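Local coordinates for protein putative SAM-dependent O-methyltranferase (Podospora anserina, PDB 4YMH) that probably transfers methyl groups from S-adenosylmethionine to oxygen atoms of acceptor molecules, as a member of the cation-dependent O-methyltransferase family, at residues E10-A13 against D14-S17; S17-C20 against E21-S24; K47-S50 against R51-S55; M57-T60 against A61-K65; A82-E85 against G86-T90. All blocks are in the same frame, centred on the assembly; numbering follows the deposited sequence.

Contact 1: E10-A13 against D14-S17; sequences EETA and DRVS
Arg15 folds back along Glu11 and Thr12 in the first turns of helix 10-22, a segment that also meets the second subunit. Its CB lies 3.6 Å from Thr12 O. CG and CD then pass Glu11 O, CG at 3.7 Å. A bend at chi3 (64°) turns the guanidinium alongside the Glu11 side chain, which points the same way. The two flat groups are inclined by 65°, and NH1 stays 4.1 Å from Glu11 OE1, an attraction too long for a salt bridge. The salt bridge of NH1 goes instead to Asp184 of the second subunit. Helical bonds of the i to i+4 kind run beneath, among them Val16 N to Thr12 O at 2.9 Å. Val16 CG2 presses on that same oxygen, and Val16 also packs on Phe8 and on Ile5 of the second subunit. On another side of the helix a water donates to both Glu10 O, at 3.2 Å, and Asp14 OD1, at 3.1 Å.

Contact 2: S17-C20 against E21-S24; sequences SAYC and EKNS
Tyr19 and Asn23 make the main side-chain contact of this last turn of helix 10-22, and it combines packing with hydrogen bonding. In the packing, Asn23 ND2 sits over the centre of one face of the Tyr19 ring, 3.1 Å above its plane. The amide is inclined by 42° to the ring, so its nitrogen end leads and the two groups do not lie flat on one another. Tyr19 carries CG anti to its backbone N (chi1 -171°), which swings the ring down the helix above Asn23. Lys22 CE approaches the ring obliquely, 4.3 Å from CE1 of Tyr19.

The hydrogen bonds fall into two sets. Ordinary helical bonds close the turn, with Glu21 N on Ser17 O and Lys22 N on Ala18 O. The next carbonyls receive side-chain donors as well. Tyr19 O is gripped twice, by Asn23 N at 3.0 Å and, from the opposite face of its carbonyl plane, by Asn23 ND2, also at 3.0 Å. Ser24 OG donates to Cys20 O over 2.7 Å and has a second partner in Leu221 N of the second subunit.

Across the dimer, Tyr19 OH is hydrogen-bonded to Asp205 of the second subunit. Asn23 is the first residue to leave helical geometry, and this is the C-terminal end of helix 10-22, where side-chain donors of Asn23 and Ser24 join the backbone at the last carbonyls.

Contact 3: K47-S50 against R51-S55; sequences KMSS and RLQGS. With SAH (S-adenosyl-L-homocysteine), chain E.
Ser50 and Gln53 meet in a local, polar contact where the loop that holds the cofactor's amino-acid end turns into helix 51-64. Ser50 is the N-cap. Its OG lies between backbone N and carbonyl carbon (chi1 72°), which brings it beneath the first turn to accept from Gln53 N at 3.1 Å. Gln53 returns the favour: its extended side chain reaches back so that OE1 accepts from Ser50 N over 3.2 Å, in a nearly straight bond of 174° whose donor stands above the amide carbonyl plane. This reciprocal pair is a capping box, and it opens a helix that flanks the central sheet of the Rossmann-like methyltransferase fold. With an alanine in place of Gln53, Ser50 N would probably lose its acceptor, leaving the turn before the helix less firmly set. Ser50 OG is also hydrogen-bonded to Ser4 of the second subunit, and Gln53 NE2 makes a weak bond to Asp172.

One residue upstream, Ser49 faces the ligand. Its OG donates to OXT of S-adenosyl-L-homocysteine at 2.6 Å, while its N makes a weak bond of 3.4 Å to the other carboxylate oxygen, O.

Contact 4: M57-T60 against A61-K65; sequences MIFT and ARDRK
The C-terminal half of helix 51-64 brings Ile58 against Arg62 and Thr60 against Arg64, one turn apart in each case. Ile58 and Arg62 lie side by side. The methyl CG2 of Ile58 rests over the centre of the guanidinium, 3.5 Å above its plane, while Arg62 CG touches Ile58 O at 3.3 Å. A chain extended from CG to NE lets Arg62 reach back along the helix to that methyl.

Thr60 and Arg64 also run in the same direction, with CG2 of Thr60 3.8 Å from CD of Arg64. Thr60 OG1 is turned beside its own backbone N (chi1 -59°) and bonds to Trp56 O, which leaves the methyl to face the arginine. Phe59 is more loosely set against Asp63, its CE1 being 4.3 Å from CB of Asp63.

The charged ends of Asp63 and Arg64 turn to the other chain of the dimer: Asp63 forms a salt bridge with Arg64 of the second subunit, and Arg64 with Asp63 of the second subunit. Helical bonds continue to the end, Arg64 N meeting Thr60 O at 2.9 Å. Lys65 then leaves the helix with positive phi, and its side chain curls back over the last turn, where NZ donates to Asp63 O at 2.8 Å and to Arg62 O at 3.3 Å.

Contact 5: A82-E85 against G86-T90; sequences AWYE and GTRDT
The guanidinium of Arg88 has Tyr84 over one face and the carboxylate of Glu85 at its edge, where helix 78-86 gives way to the loop that carries Arg88. Tyr84 CE2 stands 3.6 Å above the guanidinium plane, offset toward its rim. The ring is turned 75° from that plane, so it presents its own edge to NH2. Glu85 forms a side-on, two-pronged salt bridge: Arg88 NE bonds OE1 at 2.6 Å and NH2 bonds OE2 at 3.0 Å. Both oxygens lie in the guanidinium plane but are met from above the carboxylate plane. A bend at chi2 (-72°) folds the glutamate round toward the arginine. OE2 also bonds Tyr114 OH. A glutamine in place of Glu85 would probably leave the arginine's charge without its mate and its guanidinium freer to turn.

Behind this pair Gly86 N bonds Ala82 O. Thr87 OG1, itself a partner of Arg119, donates to Trp83 O at 2.8 Å.

Overall arrangement
All five contacts are local, yet their settings differ. Contacts 1 and 2 share Ser17 and follow helix 10-22 along the second subunit; contact 1 is partly exposed and more charged, contact 2 more buried and richer in side-chain bonds to carbonyls. Contact 3 opens helix 51-64 and contact 4 runs to its end; both meet the second subunit, but contact 3 also binds the ligand, whereas contact 4 adds intersubunit salt bridges. Contact 5, largely buried, lies at the C-terminal end of helix 78-86 and relies on a salt bridge within its own chain. Leu52 of contact 3 packs on Cys20 and Glu21 of contact 2, while contacts 4 and 5 join through Met57 and Ile58 against Ala82 and Trp83.

Contact 1: E10-A13 against D14-S17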
loop_
_atom_site.group_PDB
_atom_site.type_symbol
_atom_site.label_atom_id
_atom_site.label_comp_id
_atom_site.label_asym_id
_atom_site.label_seq_id
_atom_site.Cartn_x
_atom_site.Cartn_y
_atom_site.Cartn_z
ATOM N N GLU A 10 -12.373 -6.185 17.063
ATOM C CA GLU A 10 -12.761 -7.084 15.967
ATOM C C GLU A 10 -13.952 -6.596 15.129
ATOM O O GLU A 10 -13.883 -6.542 13.881
ATOM C CB GLU A 10 -13.081 -8.467 16.527
ATOM C CG GLU A 10 -11.874 -9.186 17.063
ATOM C CD GLU A 10 -12.255 -10.445 17.783
ATOM O OE1 GLU A 10 -12.300 -10.415 19.030
ATOM O OE2 GLU A 10 -12.515 -11.458 17.100
ATOM N N GLU A 11 -15.045 -6.257 15.814
ATOM C CA GLU A 11 -16.267 -5.814 15.145
ATOM C C GLU A 11 -16.014 -4.570 14.273
ATOM O O GLU A 11 -16.393 -4.507 13.079
ATOM C CB GLU A 11 -17.365 -5.529 16.182
ATOM C CG GLU A 11 -18.684 -5.100 15.566
ATOM C CD GLU A 11 -19.692 -4.591 16.587
ATOM O OE1 GLU A 11 -19.806 -3.354 16.744
ATOM O OE2 GLU A 11 -20.383 -5.421 17.215
ATOM N N THR A 12 -15.346 -3.588 14.871
ATOM C CA THR A 12 -15.088 -2.323 14.194
ATOM C C THR A 12 -14.130 -2.513 13.015
ATOM O O THR A 12 -14.304 -1.898 11.959
ATOM C CB THR A 12 -14.520 -1.276 15.178
ATOM O OG1 THR A 12 -15.358 -1.216 16.340
ATOM C CG2 THR A 12 -14.464 0.100 14.536
ATOM N N ALA A 13 -13.126 -3.371 13.178
ATOM C CA ALA A 13 -12.213 -3.651 12.072
ATOM C C ALA A 13 -12.998 -4.223 10.878
ATOM O O ALA A 13 -12.755 -3.838 9.721
ATOM C CB ALA A 13 -11.113 -4.619 12.508
ATOM N N ASP A 14 -13.951 -5.114 11.155
ATOM C CA ASP A 14 -14.746 -5.673 10.057
ATOM C C ASP A 14 -15.629 -4.603 9.392
ATOM O O ASP A 14 -15.802 -4.594 8.158
ATOM C CB ASP A 14 -15.596 -6.847 10.548
ATOM C CG ASP A 14 -14.771 -8.105 10.788
ATOM O OD1 ASP A 14 -13.635 -8.198 10.266
ATOM O OD2 ASP A 14 -15.262 -9.002 11.505
ATOM N N ARG A 15 -16.173 -3.690 10.191
ATOM C CA ARG A 15 -16.951 -2.593 9.607
ATOM C C ARG A 15 -16.081 -1.688 8.714
ATOM O O ARG A 15 -16.511 -1.263 7.627
ATOM C CB ARG A 15 -17.638 -1.779 10.705
ATOM C CG ARG A 15 -18.868 -2.468 11.281
ATOM C CD ARG A 15 -19.311 -1.845 12.597
ATOM N NE ARG A 15 -19.735 -0.460 12.432
ATOM C CZ ARG A 15 -19.671 0.453 13.394
ATOM N NH1 ARG A 15 -19.189 0.127 14.587
ATOM N NH2 ARG A 15 -20.078 1.693 13.160
ATOM N N VAL A 16 -14.853 -1.423 9.151
ATOM C CA VAL A 16 -13.934 -0.598 8.371
ATOM C C VAL A 16 -13.502 -1.314 7.074
ATOM O O VAL A 16 -13.366 -0.680 6.006
ATOM C CB VAL A 16 -12.700 -0.193 9.220
ATOM C CG1 VAL A 16 -11.746 0.656 8.401
ATOM C CG2 VAL A 16 -13.152 0.588 10.456
ATOM N N SER A 17 -13.335 -2.631 7.143
ATOM C CA SER A 17 -13.067 -3.395 5.921
ATOM C C SER A 17 -14.211 -3.275 4.926
ATOM O O SER A 17 -13.980 -3.046 3.730
ATOM C CB SER A 17 -12.824 -4.871 6.213
ATOM O OG SER A 17 -11.661 -5.031 6.995
HETATM O O HOH W 1 -11.629 -8.504 12.633
#

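Contact 2: S17-C20 against E21-S24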
loop_
_atom_site.group_PDB
_atom_site.type_symbol
_atom_site.label_atom_id
_atom_site.label_comp_id
_atom_site.label_asym_id
_atom_site.label_seq_id
_atom_site.Cartn_x
_atom_site.Cartn_y
_atom_site.Cartn_z
ATOM N N SER A 17 -13.335 -2.631 7.143
ATOM C CA SER A 17 -13.067 -3.395 5.921
ATOM C C SER A 17 -14.211 -3.275 4.926
ATOM O O SER A 17 -13.980 -3.046 3.730
ATOM C CB SER A 17 -12.824 -4.871 6.213
ATOM O OG SER A 17 -11.661 -5.031 6.995
ATOM N N ALA A 18 -15.438 -3.460 5.415
ATOM C CA ALA A 18 -16.600 -3.343 4.539
ATOM C C ALA A 18 -16.687 -1.936 3.919
ATOM O O ALA A 18 -17.074 -1.784 2.756
ATOM C CB ALA A 18 -17.879 -3.665 5.293
ATOM N N TYR A 19 -16.359 -0.926 4.716
ATOM C CA TYR A 19 -16.339 0.452 4.222
ATOM C C TYR A 19 -15.344 0.621 3.084
ATOM O O TYR A 19 -15.643 1.286 2.082
ATOM C CB TYR A 19 -15.997 1.439 5.341
ATOM C CG TYR A 19 -16.168 2.883 4.914
ATOM C CD1 TYR A 19 -17.412 3.502 4.983
ATOM C CD2 TYR A 19 -15.093 3.621 4.439
ATOM C CE1 TYR A 19 -17.576 4.833 4.589
ATOM C CE2 TYR A 19 -15.251 4.954 4.037
ATOM C CZ TYR A 19 -16.490 5.544 4.118
ATOM O OH TYR A 19 -16.655 6.856 3.722
ATOM N N CYS A 20 -14.156 0.038 3.243
ATOM C CA CYS A 20 -13.160 0.097 2.175
ATOM C C CYS A 20 -13.662 -0.581 0.902
ATOM O O CYS A 20 -13.449 -0.070 -0.204
ATOM C CB CYS A 20 -11.844 -0.539 2.623
ATOM S SG CYS A 20 -11.007 0.430 3.897
ATOM N N GLU A 21 -14.317 -1.732 1.052
ATOM C CA GLU A 21 -14.914 -2.413 -0.113
ATOM C C GLU A 21 -15.974 -1.577 -0.825
ATOM O O GLU A 21 -16.050 -1.556 -2.063
ATOM C CB GLU A 21 -15.558 -3.736 0.310
ATOM C CG GLU A 21 -14.671 -4.944 0.189
ATOM C CD GLU A 21 -15.407 -6.221 0.559
ATOM O OE1 GLU A 21 -16.227 -6.698 -0.251
ATOM O OE2 GLU A 21 -15.166 -6.736 1.669
ATOM N N LYS A 22 -16.834 -0.946 -0.031
ATOM C CA LYS A 22 -17.920 -0.111 -0.551
ATOM C C LYS A 22 -17.365 1.080 -1.324
ATOM O O LYS A 22 -17.947 1.516 -2.315
ATOM C CB LYS A 22 -18.801 0.388 0.605
ATOM C CG LYS A 22 -20.009 1.213 0.186
ATOM C CD LYS A 22 -20.755 1.746 1.408
ATOM C CE LYS A 22 -20.385 3.198 1.735
ATOM N NZ LYS A 22 -21.010 4.175 0.792
ATOM N N ASN A 23 -16.241 1.566 -0.848
ATOM C CA ASN A 23 -15.620 2.750 -1.398
ATOM C C ASN A 23 -14.409 2.505 -2.302
ATOM O O ASN A 23 -13.636 3.362 -2.576
ATOM C CB ASN A 23 -15.354 3.752 -0.291
ATOM C CG ASN A 23 -16.618 4.343 0.266
ATOM O OD1 ASN A 23 -17.211 5.176 -0.346
ATOM N ND2 ASN A 23 -17.018 3.908 1.427
ATOM N N SER A 24 -14.295 1.292 -2.773
ATOM C CA SER A 24 -13.297 0.927 -3.770
ATOM C C SER A 24 -14.025 0.255 -4.921
ATOM O O SER A 24 -15.084 -0.349 -4.723
ATOM C CB SER A 24 -12.234 -0.018 -3.210
ATOM O OG SER A 24 -11.638 0.527 -2.058
#

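Contact 3: K47-S50 against R51-S55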
loop_
_atom_site.group_PDB
_atom_site.type_symbol
_atom_site.label_atom_id
_atom_site.label_comp_id
_atom_site.label_asym_id
_atom_site.label_seq_id
_atom_site.Cartn_x
_atom_site.Cartn_y
_atom_site.Cartn_z
ATOM N N LYS A 47 -7.408 -19.525 3.520
ATOM C CA LYS A 47 -6.143 -19.303 2.817
ATOM C C LYS A 47 -6.295 -18.322 1.659
ATOM O O LYS A 47 -5.319 -17.709 1.219
ATOM C CB LYS A 47 -5.586 -20.624 2.274
ATOM C CG LYS A 47 -5.229 -21.663 3.319
ATOM C CD LYS A 47 -4.540 -22.845 2.656
ATOM C CE LYS A 47 -4.177 -23.918 3.668
ATOM N NZ LYS A 47 -3.347 -24.977 3.042
ATOM N N MET A 48 -7.518 -18.190 1.148
ATOM C CA MET A 48 -7.774 -17.316 0.007
ATOM C C MET A 48 -7.793 -15.843 0.418
ATOM O O MET A 48 -8.208 -15.508 1.529
ATOM C CB MET A 48 -9.101 -17.694 -0.665
ATOM C CG MET A 48 -9.473 -16.845 -1.868
ATOM S SD MET A 48 -10.881 -17.586 -2.706
ATOM C CE MET A 48 -12.028 -17.721 -1.336
ATOM N N SER A 49 -7.336 -14.968 -0.477
ATOM C CA SER A 49 -7.365 -13.530 -0.218
ATOM C C SER A 49 -8.813 -13.050 -0.100
ATOM O O SER A 49 -9.727 -13.750 -0.527
ATOM C CB SER A 49 -6.614 -12.781 -1.321
ATOM O OG SER A 49 -5.258 -13.218 -1.374
ATOM N N SER A 50 -9.017 -11.883 0.508
ATOM C CA SER A 50 -10.339 -11.253 0.585
ATOM C C SER A 50 -10.740 -10.585 -0.737
ATOM O O SER A 50 -9.937 -10.487 -1.664
ATOM C CB SER A 50 -10.361 -10.202 1.688
ATOM O OG SER A 50 -9.589 -9.073 1.289
ATOM N N ARG A 51 -11.977 -10.105 -0.813
ATOM C CA ARG A 51 -12.436 -9.351 -1.980
ATOM C C ARG A 51 -11.707 -8.011 -2.131
ATOM O O ARG A 51 -11.338 -7.607 -3.246
ATOM C CB ARG A 51 -13.946 -9.114 -1.896
ATOM C CG ARG A 51 -14.775 -10.388 -1.981
ATOM C CD ARG A 51 -16.272 -10.099 -1.902
ATOM N NE ARG A 51 -16.720 -9.162 -2.933
ATOM C CZ ARG A 51 -17.976 -9.067 -3.364
ATOM N NH1 ARG A 51 -18.916 -9.864 -2.873
ATOM N NH2 ARG A 51 -18.292 -8.185 -4.298
ATOM N N LEU A 52 -11.496 -7.326 -1.006
ATOM C CA LEU A 52 -10.782 -6.051 -1.025
ATOM C C LEU A 52 -9.364 -6.262 -1.561
ATOM O O LEU A 52 -8.870 -5.479 -2.379
ATOM C CB LEU A 52 -10.748 -5.425 0.379
ATOM C CG LEU A 52 -10.060 -4.062 0.502
ATOM C CD1 LEU A 52 -10.743 -3.031 -0.403
ATOM C CD2 LEU A 52 -10.070 -3.594 1.968
ATOM N N GLN A 53 -8.715 -7.343 -1.125
ATOM C CA GLN A 53 -7.382 -7.659 -1.627
ATOM C C GLN A 53 -7.419 -7.917 -3.114
ATOM O O GLN A 53 -6.482 -7.568 -3.832
ATOM C CB GLN A 53 -6.780 -8.875 -0.913
ATOM C CG GLN A 53 -6.330 -8.619 0.499
ATOM C CD GLN A 53 -5.733 -9.859 1.137
ATOM O OE1 GLN A 53 -6.421 -10.589 1.847
ATOM N NE2 GLN A 53 -4.451 -10.109 0.872
ATOM N N GLY A 54 -8.502 -8.529 -3.588
ATOM C CA GLY A 54 -8.702 -8.695 -5.019
ATOM C C GLY A 54 -8.724 -7.371 -5.773
ATOM O O GLY A 54 -8.069 -7.200 -6.813
ATOM N N SER A 55 -9.487 -6.423 -5.248
ATOM C CA SER A 55 -9.501 -5.072 -5.839
ATOM C C SER A 55 -8.104 -4.456 -5.841
ATOM O O SER A 55 -7.710 -3.802 -6.803
ATOM C CB SER A 55 -10.477 -4.175 -5.092
ATOM O OG SER A 55 -11.797 -4.676 -5.234
HETATM N N SAH E . -2.696 -16.953 -3.546
HETATM C CA SAH E . -3.935 -17.566 -3.160
HETATM C CB SAH E . -3.798 -18.337 -1.850
HETATM C CG SAH E . -2.514 -19.134 -1.639
HETATM S SD SAH E . -2.609 -20.090 -0.172
HETATM C C SAH E . -5.024 -16.540 -3.001
HETATM O O SAH E . -6.183 -16.879 -3.059
HETATM O OXT SAH E . -4.717 -15.374 -2.806
HETATM C "C5'" SAH E . -1.036 -20.840 -0.280
HETATM C "C4'" SAH E . -0.918 -21.914 -1.352
HETATM O "O4'" SAH E . 0.436 -22.306 -1.476
HETATM C "C3'" SAH E . -1.676 -23.173 -1.006
HETATM O "O3'" SAH E . -2.545 -23.540 -2.050
HETATM C "C2'" SAH E . -0.607 -24.220 -0.821
HETATM O "O2'" SAH E . -1.020 -25.505 -1.163
HETATM C "C1'" SAH E . 0.540 -23.697 -1.650
HETATM N N9 SAH E . 1.859 -24.153 -1.189
HETATM C C8 SAH E . 2.265 -24.341 0.054
HETATM N N7 SAH E . 3.521 -24.748 0.083
HETATM C C5 SAH E . 3.939 -24.821 -1.157
HETATM C C6 SAH E . 5.182 -25.176 -1.837
HETATM N N6 SAH E . 6.215 -25.545 -1.113
HETATM N N1 SAH E . 5.236 -25.110 -3.165
HETATM C C2 SAH E . 4.175 -24.719 -3.862
HETATM N N3 SAH E . 3.020 -24.376 -3.323
HETATM C C4 SAH E . 2.847 -24.408 -1.997
#

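Contact 4: M57-T60 against A61-K65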
loop_
_atom_site.group_PDB
_atom_site.type_symbol
_atom_site.label_atom_id
_atom_site.label_comp_id
_atom_site.label_asym_id
_atom_site.label_seq_id
_atom_site.Cartn_x
_atom_site.Cartn_y
_atom_site.Cartn_z
ATOM N N MET A 57 -5.174 -6.081 -5.933
ATOM C CA MET A 57 -4.352 -6.749 -6.925
ATOM C C MET A 57 -4.665 -6.228 -8.319
ATOM O O MET A 57 -3.751 -5.929 -9.093
ATOM C CB MET A 57 -4.556 -8.276 -6.853
ATOM C CG MET A 57 -4.074 -8.878 -5.542
ATOM S SD MET A 57 -4.380 -10.654 -5.469
ATOM C CE MET A 57 -6.116 -10.718 -5.242
ATOM N N ILE A 58 -5.954 -6.106 -8.641
ATOM C CA ILE A 58 -6.339 -5.630 -9.963
ATOM C C ILE A 58 -5.879 -4.179 -10.184
ATOM O O ILE A 58 -5.342 -3.841 -11.244
ATOM C CB ILE A 58 -7.863 -5.743 -10.172
ATOM C CG1 ILE A 58 -8.269 -7.232 -10.156
ATOM C CG2 ILE A 58 -8.267 -5.088 -11.485
ATOM C CD1 ILE A 58 -9.749 -7.470 -10.304
ATOM N N PHE A 59 -6.090 -3.335 -9.177
ATOM C CA PHE A 59 -5.644 -1.936 -9.247
ATOM C C PHE A 59 -4.141 -1.863 -9.480
ATOM O O PHE A 59 -3.660 -1.146 -10.368
ATOM C CB PHE A 59 -6.020 -1.183 -7.964
ATOM C CG PHE A 59 -5.710 0.311 -8.004
ATOM C CD1 PHE A 59 -4.424 0.782 -7.786
ATOM C CD2 PHE A 59 -6.724 1.237 -8.247
ATOM C CE1 PHE A 59 -4.148 2.154 -7.817
ATOM C CE2 PHE A 59 -6.459 2.599 -8.261
ATOM C CZ PHE A 59 -5.173 3.059 -8.070
ATOM N N THR A 60 -3.402 -2.614 -8.676
ATOM C CA THR A 60 -1.948 -2.633 -8.744
ATOM C C THR A 60 -1.453 -3.076 -10.122
ATOM O O THR A 60 -0.521 -2.489 -10.676
ATOM C CB THR A 60 -1.376 -3.556 -7.649
ATOM O OG1 THR A 60 -1.817 -3.076 -6.372
ATOM C CG2 THR A 60 0.139 -3.571 -7.675
ATOM N N ALA A 61 -2.077 -4.112 -10.674
ATOM C CA ALA A 61 -1.734 -4.562 -12.022
ATOM C C ALA A 61 -2.073 -3.533 -13.112
ATOM O O ALA A 61 -1.300 -3.349 -14.051
ATOM C CB ALA A 61 -2.433 -5.877 -12.330
ATOM N N ARG A 62 -3.229 -2.886 -13.017
ATOM C CA ARG A 62 -3.579 -1.882 -14.024
ATOM C C ARG A 62 -2.641 -0.685 -13.948
ATOM O O ARG A 62 -2.307 -0.062 -14.959
ATOM C CB ARG A 62 -5.034 -1.422 -13.863
ATOM C CG ARG A 62 -6.046 -2.525 -14.227
ATOM C CD ARG A 62 -7.382 -1.970 -14.645
ATOM N NE ARG A 62 -8.312 -3.042 -14.998
ATOM C CZ ARG A 62 -9.459 -3.290 -14.370
ATOM N NH1 ARG A 62 -9.854 -2.520 -13.364
ATOM N NH2 ARG A 62 -10.229 -4.297 -14.769
ATOM N N ASP A 63 -2.227 -0.367 -12.735
ATOM C CA ASP A 63 -1.362 0.782 -12.482
ATOM C C ASP A 63 0.060 0.532 -12.980
ATOM O O ASP A 63 0.589 1.311 -13.775
ATOM C CB ASP A 63 -1.369 1.097 -10.979
ATOM C CG ASP A 63 -0.425 2.229 -10.592
ATOM O OD1 ASP A 63 -0.170 3.140 -11.406
ATOM O OD2 ASP A 63 0.047 2.206 -9.436
ATOM N N ARG A 64 0.673 -0.557 -12.522
ATOM C CA ARG A 64 2.087 -0.812 -12.820
ATOM C C ARG A 64 2.305 -1.375 -14.223
ATOM O O ARG A 64 3.422 -1.323 -14.757
ATOM C CB ARG A 64 2.688 -1.784 -11.797
ATOM C CG ARG A 64 2.538 -1.369 -10.337
ATOM C CD ARG A 64 3.308 -2.335 -9.433
ATOM N NE ARG A 64 4.739 -2.319 -9.702
ATOM C CZ ARG A 64 5.605 -1.578 -9.010
ATOM N NH1 ARG A 64 5.168 -0.806 -8.025
ATOM N NH2 ARG A 64 6.891 -1.597 -9.311
ATOM N N LYS A 65 1.242 -1.927 -14.803
ATOM C CA LYS A 65 1.309 -2.540 -16.128
ATOM C C LYS A 65 2.490 -3.512 -16.289
ATOM O O LYS A 65 3.305 -3.355 -17.190
ATOM C CB LYS A 65 1.358 -1.439 -17.202
ATOM C CG LYS A 65 0.030 -0.677 -17.308
ATOM C CD LYS A 65 0.081 0.533 -18.221
ATOM C CE LYS A 65 0.552 1.769 -17.463
ATOM N NZ LYS A 65 -0.323 2.161 -16.309
#

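Contact 5: A82-E85 against G86-T90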
loop_
_atom_site.group_PDB
_atom_site.type_symbol
_atom_site.label_atom_id
_atom_site.label_comp_id
_atom_site.label_asym_id
_atom_site.label_seq_id
_atom_site.Cartn_x
_atom_site.Cartn_y
_atom_site.Cartn_z
ATOM N N ALA A 82 -7.261 -12.618 -10.460
ATOM C CA ALA A 82 -7.180 -11.172 -10.229
ATOM C C ALA A 82 -6.108 -10.535 -11.120
ATOM O O ALA A 82 -6.368 -9.530 -11.789
ATOM C CB ALA A 82 -6.896 -10.860 -8.758
ATOM N N TRP A 83 -4.909 -11.119 -11.131
ATOM C CA TRP A 83 -3.833 -10.623 -11.998
ATOM C C TRP A 83 -4.248 -10.640 -13.469
ATOM O O TRP A 83 -3.977 -9.698 -14.239
ATOM C CB TRP A 83 -2.553 -11.462 -11.818
ATOM C CG TRP A 83 -1.997 -11.498 -10.412
ATOM C CD1 TRP A 83 -1.677 -12.614 -9.689
ATOM C CD2 TRP A 83 -1.692 -10.378 -9.570
ATOM N NE1 TRP A 83 -1.201 -12.257 -8.451
ATOM C CE2 TRP A 83 -1.200 -10.891 -8.353
ATOM C CE3 TRP A 83 -1.788 -8.988 -9.727
ATOM C CZ2 TRP A 83 -0.805 -10.065 -7.297
ATOM C CZ3 TRP A 83 -1.401 -8.174 -8.682
ATOM C CH2 TRP A 83 -0.909 -8.715 -7.479
ATOM N N TYR A 84 -4.898 -11.737 -13.855
ATOM C CA TYR A 84 -5.436 -11.897 -15.202
ATOM C C TYR A 84 -6.361 -10.731 -15.553
ATOM O O TYR A 84 -6.213 -10.093 -16.610
ATOM C CB TYR A 84 -6.163 -13.255 -15.317
ATOM C CG TYR A 84 -6.807 -13.521 -16.669
ATOM C CD1 TYR A 84 -6.064 -14.026 -17.731
ATOM C CD2 TYR A 84 -8.153 -13.262 -16.881
ATOM C CE1 TYR A 84 -6.645 -14.262 -18.965
ATOM C CE2 TYR A 84 -8.748 -13.493 -18.121
ATOM C CZ TYR A 84 -7.988 -13.995 -19.158
ATOM O OH TYR A 84 -8.570 -14.233 -20.384
ATOM N N GLU A 85 -7.293 -10.422 -14.657
ATOM C CA GLU A 85 -8.220 -9.317 -14.906
ATOM C C GLU A 85 -7.472 -7.987 -15.019
ATOM O O GLU A 85 -7.830 -7.118 -15.829
ATOM C CB GLU A 85 -9.273 -9.220 -13.792
ATOM C CG GLU A 85 -10.363 -10.303 -13.821
ATOM C CD GLU A 85 -11.358 -10.142 -14.964
ATOM O OE1 GLU A 85 -11.282 -9.141 -15.718
ATOM O OE2 GLU A 85 -12.233 -11.024 -15.102
ATOM N N GLY A 86 -6.431 -7.833 -14.207
ATOM C CA GLY A 86 -5.694 -6.581 -14.186
ATOM C C GLY A 86 -4.762 -6.392 -15.366
ATOM O O GLY A 86 -4.211 -5.306 -15.551
ATOM N N THR A 87 -4.569 -7.445 -16.159
ATOM C CA THR A 87 -3.689 -7.349 -17.322
ATOM C C THR A 87 -4.348 -7.723 -18.660
ATOM O O THR A 87 -3.664 -8.136 -19.602
ATOM C CB THR A 87 -2.452 -8.236 -17.127
ATOM O OG1 THR A 87 -2.870 -9.580 -16.854
ATOM C CG2 THR A 87 -1.596 -7.712 -15.983
ATOM N N ARG A 88 -5.664 -7.561 -18.751
ATOM C CA ARG A 88 -6.387 -7.878 -19.976
ATOM C C ARG A 88 -5.902 -7.064 -21.177
ATOM O O ARG A 88 -5.882 -7.564 -22.295
ATOM C CB ARG A 88 -7.888 -7.646 -19.794
ATOM C CG ARG A 88 -8.611 -8.757 -19.084
ATOM C CD ARG A 88 -10.101 -8.499 -19.033
ATOM N NE ARG A 88 -10.781 -9.542 -18.275
ATOM C CZ ARG A 88 -11.258 -10.664 -18.802
ATOM N NH1 ARG A 88 -11.145 -10.892 -20.105
ATOM N NH2 ARG A 88 -11.854 -11.555 -18.024
ATOM N N ASP A 89 -5.522 -5.815 -20.946
ATOM C CA ASP A 89 -5.164 -4.923 -22.048
ATOM C C ASP A 89 -3.818 -5.260 -22.679
ATOM O O ASP A 89 -3.619 -5.060 -23.875
ATOM C CB ASP A 89 -5.166 -3.465 -21.575
ATOM C CG ASP A 89 -6.568 -2.876 -21.506
ATOM O OD1 ASP A 89 -7.503 -3.491 -22.063
ATOM O OD2 ASP A 89 -6.736 -1.790 -20.908
ATOM N N THR A 90 -2.898 -5.781 -21.879
ATOM C CA THR A 90 -1.553 -6.087 -22.358
ATOM C C THR A 90 -1.312 -7.574 -22.616
ATOM O O THR A 90 -0.288 -7.953 -23.190
ATOM C CB THR A 90 -0.513 -5.631 -21.354
ATOM O OG1 THR A 90 -0.573 -6.491 -20.211
ATOM C CG2 THR A 90 -0.791 -4.205 -20.923
#